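Local coordinates for heat shock protein-related protein (Deinococcus radiodurans, PDB 4FEI), which belongs to the small heat shock proteins and probably acts as a stress-response chaperone, of which this chain is the alpha-crystallin domain, at residues L18-D23 and L87-E92; P7-R12 and F63-A68. All coordinates share one frame; numbering follows the deposited sequence.

In chain order the four segments run 7-12, 18-23, 63-68 and 87-92, so the two contacts interleave along the sequence. Interaction 1 pairs the two central strands of the four-stranded antiparallel sheet, 17-23 and 86-92. Interaction 2 joins the outer strand of that same sheet, 9-14, to strand 62-68 at the margin of the three-stranded sheet. Their centres are about 9 Å apart, and strands 9-14 and 17-23, neighbours in both sequence and sheet, connect them through backbone bonding of Asp10 with Leu21. One contact therefore builds a sheet and the other closes the sandwich between sheets, while both also touch the second subunit.

Interaction 1: residues L18-D23 and L87-E92; sequences LDLLLD and LTVRFE
The guanidinium of Arg90 has the carboxylate of Asp19 over one face, with the two planes about 90° apart, while at the edge of the Phe91 ring, near its plane, lies Leu18 O, 3.7 Å from Phe91 CD2. The Asp19-Arg90 salt bridge is one of charge alone: Asp19 OD1 is 3.3 Å from Arg90 NE but well out of the guanidinium plane, where no N-H points at it. The two side chains run alongside each other in the same direction. With CG beside its own backbone N (chi1 -61°), Asp19 leans toward Arg90 and brings OD1 to 3.1 Å from Arg90 CG, against the aliphatic stem. Its stronger polar partner is Arg12, which takes OD2 in a salt bridge, so the carboxylate sits between two positive charges that would probably stabilise its ionised form.

The segments lie antiparallel, at 164°. Leu18 with Phe91, Leu20 with Val89 and Leu22 with Leu87 are hydrogen-bonded pairs, each closed by two reciprocal N-H to O bonds. Leu20 N to Val89 O, at 2.8 Å, is nearly straight. These three pairs share one face, where Leu20 CD1 meets Val89 CG2 at 3.8 Å and Leu22 CB meets Leu87 CB at 4.2 Å. That face is directed at Leu34, Leu41 and Val43 of the three-stranded sheet. The reverse face carries Asp19, Leu21, Thr88 and Arg90. An apolar face turned inward and a more polar one behind it mark the central strand pair of the immunoglobulin-like beta-sandwich that is the alpha-crystallin fold.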
loop_
_atom_site.group_PDB
_atom_site.type_symbol
_atom_site.label_atom_id
_atom_site.label_comp_id
_atom_site.label_asym_id
_atom_site.label_seq_id
_atom_site.Cartn_x
_atom_site.Cartn_y
_atom_site.Cartn_z
ATOM N N LEU A 18 -2.271 18.263 12.014
ATOM C CA LEU A 18 -3.162 17.137 11.761
ATOM C C LEU A 18 -2.610 16.410 10.522
ATOM O O LEU A 18 -2.453 17.029 9.456
ATOM C CB LEU A 18 -4.561 17.683 11.488
ATOM C CG LEU A 18 -5.736 16.727 11.372
ATOM C CD1 LEU A 18 -5.933 15.901 12.676
ATOM C CD2 LEU A 18 -6.995 17.517 11.043
ATOM N N ASP A 19 -2.298 15.117 10.660
ATOM C CA ASP A 19 -1.754 14.323 9.557
ATOM C C ASP A 19 -2.767 13.365 8.973
ATOM O O ASP A 19 -3.440 12.619 9.708
ATOM C CB ASP A 19 -0.576 13.454 10.019
ATOM C CG ASP A 19 0.588 14.263 10.548
ATOM O OD1 ASP A 19 0.723 15.453 10.146
ATOM O OD2 ASP A 19 1.358 13.707 11.366
ATOM N N LEU A 20 -2.836 13.332 7.655
ATOM C CA LEU A 20 -3.593 12.314 6.945
ATOM C C LEU A 20 -2.585 11.356 6.347
ATOM O O LEU A 20 -1.701 11.773 5.617
ATOM C CB LEU A 20 -4.428 12.955 5.836
ATOM C CG LEU A 20 -5.351 12.204 4.874
ATOM C CD1 LEU A 20 -4.584 11.765 3.649
ATOM C CD2 LEU A 20 -6.076 11.017 5.510
ATOM N N LEU A 21 -2.679 10.083 6.690
ATOM C CA LEU A 21 -1.856 9.055 6.063
ATOM C C LEU A 21 -2.745 8.198 5.173
ATOM O O LEU A 21 -3.788 7.677 5.603
ATOM C CB LEU A 21 -1.165 8.169 7.105
ATOM C CG LEU A 21 -0.124 8.835 8.007
ATOM C CD1 LEU A 21 -0.725 9.239 9.317
ATOM C CD2 LEU A 21 0.981 7.798 8.290
ATOM N N LEU A 22 -2.329 8.045 3.925
ATOM C CA LEU A 22 -3.156 7.351 2.921
ATOM C C LEU A 22 -2.325 6.255 2.241
ATOM O O LEU A 22 -1.290 6.548 1.672
ATOM C CB LEU A 22 -3.693 8.371 1.898
ATOM C CG LEU A 22 -4.824 7.902 0.996
ATOM C CD1 LEU A 22 -6.151 7.825 1.774
ATOM C CD2 LEU A 22 -4.954 8.840 -0.253
ATOM N N ASP A 23 -2.767 5.009 2.341
ATOM C CA ASP A 23 -2.016 3.882 1.771
ATOM C C ASP A 23 -2.227 3.857 0.249
ATOM O O ASP A 23 -3.298 3.424 -0.237
ATOM C CB ASP A 23 -2.472 2.536 2.356
ATOM C CG ASP A 23 -1.955 2.297 3.741
ATOM O OD1 ASP A 23 -2.566 1.463 4.469
ATOM O OD2 ASP A 23 -0.937 2.901 4.118
ATOM N N LEU A 87 1.106 8.139 1.417
ATOM C CA LEU A 87 0.976 9.579 1.301
ATOM C C LEU A 87 0.707 10.229 2.654
ATOM O O LEU A 87 -0.296 9.963 3.277
ATOM C CB LEU A 87 -0.140 9.919 0.324
ATOM C CG LEU A 87 -0.399 11.420 0.094
ATOM C CD1 LEU A 87 0.750 12.075 -0.640
ATOM C CD2 LEU A 87 -1.669 11.556 -0.678
ATOM N N THR A 88 1.600 11.111 3.092
ATOM C CA THR A 88 1.428 11.869 4.338
ATOM C C THR A 88 1.096 13.311 3.995
ATOM O O THR A 88 1.919 14.025 3.416
ATOM C CB THR A 88 2.732 11.796 5.200
ATOM O OG1 THR A 88 3.104 10.420 5.409
ATOM C CG2 THR A 88 2.560 12.506 6.557
ATOM N N VAL A 89 -0.113 13.732 4.343
ATOM C CA VAL A 89 -0.533 15.103 4.163
ATOM C C VAL A 89 -0.684 15.806 5.521
ATOM O O VAL A 89 -1.491 15.413 6.334
ATOM C CB VAL A 89 -1.909 15.208 3.388
ATOM C CG1 VAL A 89 -2.179 16.695 2.929
ATOM C CG2 VAL A 89 -1.985 14.196 2.220
ATOM N N ARG A 90 0.059 16.881 5.729
ATOM C CA ARG A 90 0.119 17.548 7.000
ATOM C C ARG A 90 -0.580 18.935 6.962
ATOM O O ARG A 90 -0.330 19.748 6.058
ATOM C CB ARG A 90 1.587 17.694 7.372
ATOM C CG ARG A 90 1.834 17.996 8.803
ATOM C CD ARG A 90 3.222 17.468 9.205
ATOM N NE ARG A 90 3.339 17.419 10.656
ATOM C CZ ARG A 90 4.349 16.864 11.306
ATOM N NH1 ARG A 90 4.351 16.873 12.632
ATOM N NH2 ARG A 90 5.352 16.290 10.633
ATOM N N PHE A 91 -1.431 19.196 7.957
ATOM C CA PHE A 91 -2.164 20.435 8.037
ATOM C C PHE A 91 -1.930 21.015 9.426
ATOM O O PHE A 91 -1.823 20.257 10.423
ATOM C CB PHE A 91 -3.683 20.218 7.871
ATOM C CG PHE A 91 -4.098 19.598 6.564
ATOM C CD1 PHE A 91 -4.420 20.394 5.482
ATOM C CD2 PHE A 91 -4.185 18.195 6.422
ATOM C CE1 PHE A 91 -4.818 19.829 4.256
ATOM C CE2 PHE A 91 -4.564 17.620 5.218
ATOM C CZ PHE A 91 -4.891 18.457 4.128
ATOM N N GLU A 92 -1.871 22.340 9.535
ATOM C CA GLU A 92 -1.747 22.921 10.857
ATOM C C GLU A 92 -3.115 23.193 11.437
ATOM O O GLU A 92 -3.979 23.719 10.762
ATOM C CB GLU A 92 -0.798 24.143 10.916
ATOM C CG GLU A 92 -1.120 25.261 10.053
ATOM C CD GLU A 92 -0.074 26.382 10.135
ATOM O OE1 GLU A 92 0.107 26.964 11.242
ATOM O OE2 GLU A 92 0.535 26.697 9.077
#

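Interaction 2: residues P7-R12 and F63-A68; sequences PAADWR and FVRELA
Phe63 holds its CG between the backbone N and the carbonyl carbon (chi1 79°), and with this rotation one ring face lies under the pyrrolidine of Pro7. Pro7 CG is 3.8 Å from the centroid of the Phe63 ring, a CH-pi contact made over the face and displaced toward the rim, where Pro7 CG is 3.5 Å from Phe63 CD1. Arg65 is bent at chi3 (70°), a kink that curls its end round to the backbone of 7-12. Arg65 NH1 donates to Pro7 O over 2.8 Å, with a bent angle of 138° at the hydrogen and the oxygen tilted from the guanidinium plane. Ala9 CB approaches the same NH1 to 3.5 Å, and Leu67 CD2 covers the centre of one guanidinium face.

The charge is met by Glu57 of the second subunit, whose OE1 forms a salt bridge with Arg65 NH1 and also accepts a hydrogen bond from Ala9 N. A methionine in place of Arg65 would probably leave Pro7 O without this donor and the Glu57 carboxylate of the second subunit without its counter-charge, weakening a link between sheets and subunits at once. Further along, Leu67 CB sits at the edge of the Trp11 indole, 4.3 Å from Trp11 CZ2.

The axes of 9-12 and 63-68 come no nearer than 10.0 Å; side chains bridge them, Arg65 reaching the backbone of the loop just before strand 9-14. Strand 17-23 flanks 9-14, strand 40-47 flanks 62-68, and a strand of the second subunit pairs with Asp10 and Trp11 to continue the sheet across the dimer.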
loop_
_atom_site.group_PDB
_atom_site.type_symbol
_atom_site.label_atom_id
_atom_site.label_comp_id
_atom_site.label_asym_id
_atom_site.label_seq_id
_atom_site.Cartn_x
_atom_site.Cartn_y
_atom_site.Cartn_z
ATOM N N PRO A 7 -8.272 3.614 -1.178
ATOM C CA PRO A 7 -7.076 3.506 -0.319
ATOM C C PRO A 7 -7.396 3.864 1.119
ATOM O O PRO A 7 -8.041 4.898 1.373
ATOM C CB PRO A 7 -6.079 4.506 -0.941
ATOM C CG PRO A 7 -6.858 5.372 -1.875
ATOM C CD PRO A 7 -8.147 4.663 -2.220
ATOM N N ALA A 8 -6.961 2.995 2.041
ATOM C CA ALA A 8 -7.212 3.146 3.466
ATOM C C ALA A 8 -6.549 4.440 4.063
ATOM O O ALA A 8 -5.408 4.794 3.702
ATOM C CB ALA A 8 -6.789 1.878 4.202
ATOM N N ALA A 9 -7.263 5.123 4.953
ATOM C CA ALA A 9 -6.868 6.474 5.470
ATOM C C ALA A 9 -6.846 6.541 7.018
ATOM O O ALA A 9 -7.747 6.059 7.688
ATOM C CB ALA A 9 -7.799 7.543 4.942
ATOM N N ASP A 10 -5.807 7.150 7.560
ATOM C CA ASP A 10 -5.702 7.440 8.981
ATOM C C ASP A 10 -5.612 8.953 9.179
ATOM O O ASP A 10 -5.024 9.662 8.373
ATOM C CB ASP A 10 -4.396 6.838 9.556
ATOM C CG ASP A 10 -4.502 5.339 9.842
ATOM O OD1 ASP A 10 -5.625 4.788 9.757
ATOM O OD2 ASP A 10 -3.458 4.738 10.150
ATOM N N TRP A 11 -6.148 9.419 10.287
ATOM C CA TRP A 11 -5.887 10.758 10.793
ATOM C C TRP A 11 -5.084 10.669 12.087
ATOM O O TRP A 11 -5.492 10.044 13.052
ATOM C CB TRP A 11 -7.196 11.492 11.047
ATOM C CG TRP A 11 -7.880 11.912 9.744
ATOM C CD1 TRP A 11 -8.948 11.299 9.140
ATOM C CD2 TRP A 11 -7.543 13.045 8.923
ATOM N NE1 TRP A 11 -9.281 11.985 7.969
ATOM C CE2 TRP A 11 -8.427 13.048 7.814
ATOM C CE3 TRP A 11 -6.592 14.056 9.022
ATOM C CZ2 TRP A 11 -8.396 14.041 6.823
ATOM C CZ3 TRP A 11 -6.534 15.036 8.017
ATOM C CH2 TRP A 11 -7.428 15.017 6.935
ATOM N N ARG A 12 -3.904 11.263 12.078
ATOM C CA ARG A 12 -3.041 11.250 13.262
ATOM C C ARG A 12 -3.000 12.654 13.873
ATOM O O ARG A 12 -2.887 13.661 13.161
ATOM C CB ARG A 12 -1.628 10.772 12.892
ATOM C CG ARG A 12 -0.592 10.858 14.039
ATOM C CD ARG A 12 0.782 10.390 13.567
ATOM N NE ARG A 12 1.296 11.115 12.383
ATOM C CZ ARG A 12 2.238 10.641 11.555
ATOM N NH1 ARG A 12 2.764 9.414 11.756
ATOM N NH2 ARG A 12 2.646 11.379 10.509
ATOM N N PHE A 63 -8.704 6.272 -8.051
ATOM C CA PHE A 63 -9.360 6.356 -6.766
ATOM C C PHE A 63 -9.765 7.818 -6.475
ATOM O O PHE A 63 -9.115 8.751 -6.931
ATOM C CB PHE A 63 -8.427 5.825 -5.657
ATOM C CG PHE A 63 -7.348 6.824 -5.215
ATOM C CD1 PHE A 63 -7.622 7.844 -4.278
ATOM C CD2 PHE A 63 -6.055 6.708 -5.697
ATOM C CE1 PHE A 63 -6.640 8.710 -3.877
ATOM C CE2 PHE A 63 -5.055 7.584 -5.281
ATOM C CZ PHE A 63 -5.347 8.587 -4.385
ATOM N N VAL A 64 -10.851 7.985 -5.735
ATOM C CA VAL A 64 -11.288 9.285 -5.313
ATOM C C VAL A 64 -11.815 9.178 -3.879
ATOM O O VAL A 64 -12.738 8.384 -3.611
ATOM C CB VAL A 64 -12.422 9.892 -6.249
ATOM C CG1 VAL A 64 -12.835 11.297 -5.744
ATOM C CG2 VAL A 64 -11.980 9.902 -7.709
ATOM N N ARG A 65 -11.229 9.953 -2.964
ATOM C CA ARG A 65 -11.747 10.045 -1.582
ATOM C C ARG A 65 -12.083 11.474 -1.172
ATOM O O ARG A 65 -11.338 12.410 -1.495
ATOM C CB ARG A 65 -10.808 9.387 -0.573
ATOM C CG ARG A 65 -10.604 7.935 -0.899
ATOM C CD ARG A 65 -10.319 7.150 0.254
ATOM N NE ARG A 65 -11.479 7.016 1.125
ATOM C CZ ARG A 65 -11.376 6.523 2.353
ATOM N NH1 ARG A 65 -10.172 6.098 2.810
ATOM N NH2 ARG A 65 -12.438 6.463 3.125
ATOM N N GLU A 66 -13.217 11.623 -0.497
ATOM C CA GLU A 66 -13.657 12.889 0.080
ATOM C C GLU A 66 -13.673 12.684 1.611
ATOM O O GLU A 66 -14.478 11.888 2.148
ATOM C CB GLU A 66 -15.032 13.262 -0.450
ATOM C CG GLU A 66 -15.284 14.721 -0.625
ATOM C CD GLU A 66 -16.507 15.013 -1.513
ATOM O OE1 GLU A 66 -16.348 15.782 -2.524
ATOM O OE2 GLU A 66 -17.628 14.499 -1.206
ATOM N N LEU A 67 -12.746 13.368 2.306
ATOM C CA LEU A 67 -12.438 13.045 3.703
ATOM C C LEU A 67 -12.578 14.296 4.555
ATOM O O LEU A 67 -11.950 15.323 4.258
ATOM C CB LEU A 67 -11.010 12.465 3.862
ATOM C CG LEU A 67 -10.534 11.306 2.984
ATOM C CD1 LEU A 67 -9.027 11.286 2.985
ATOM C CD2 LEU A 67 -11.086 9.925 3.397
ATOM N N ALA A 68 -13.415 14.211 5.592
ATOM C CA ALA A 68 -13.721 15.381 6.442
ATOM C C ALA A 68 -12.636 15.503 7.469
ATOM O O ALA A 68 -12.217 14.472 8.038
ATOM C CB ALA A 68 -15.068 15.187 7.147
#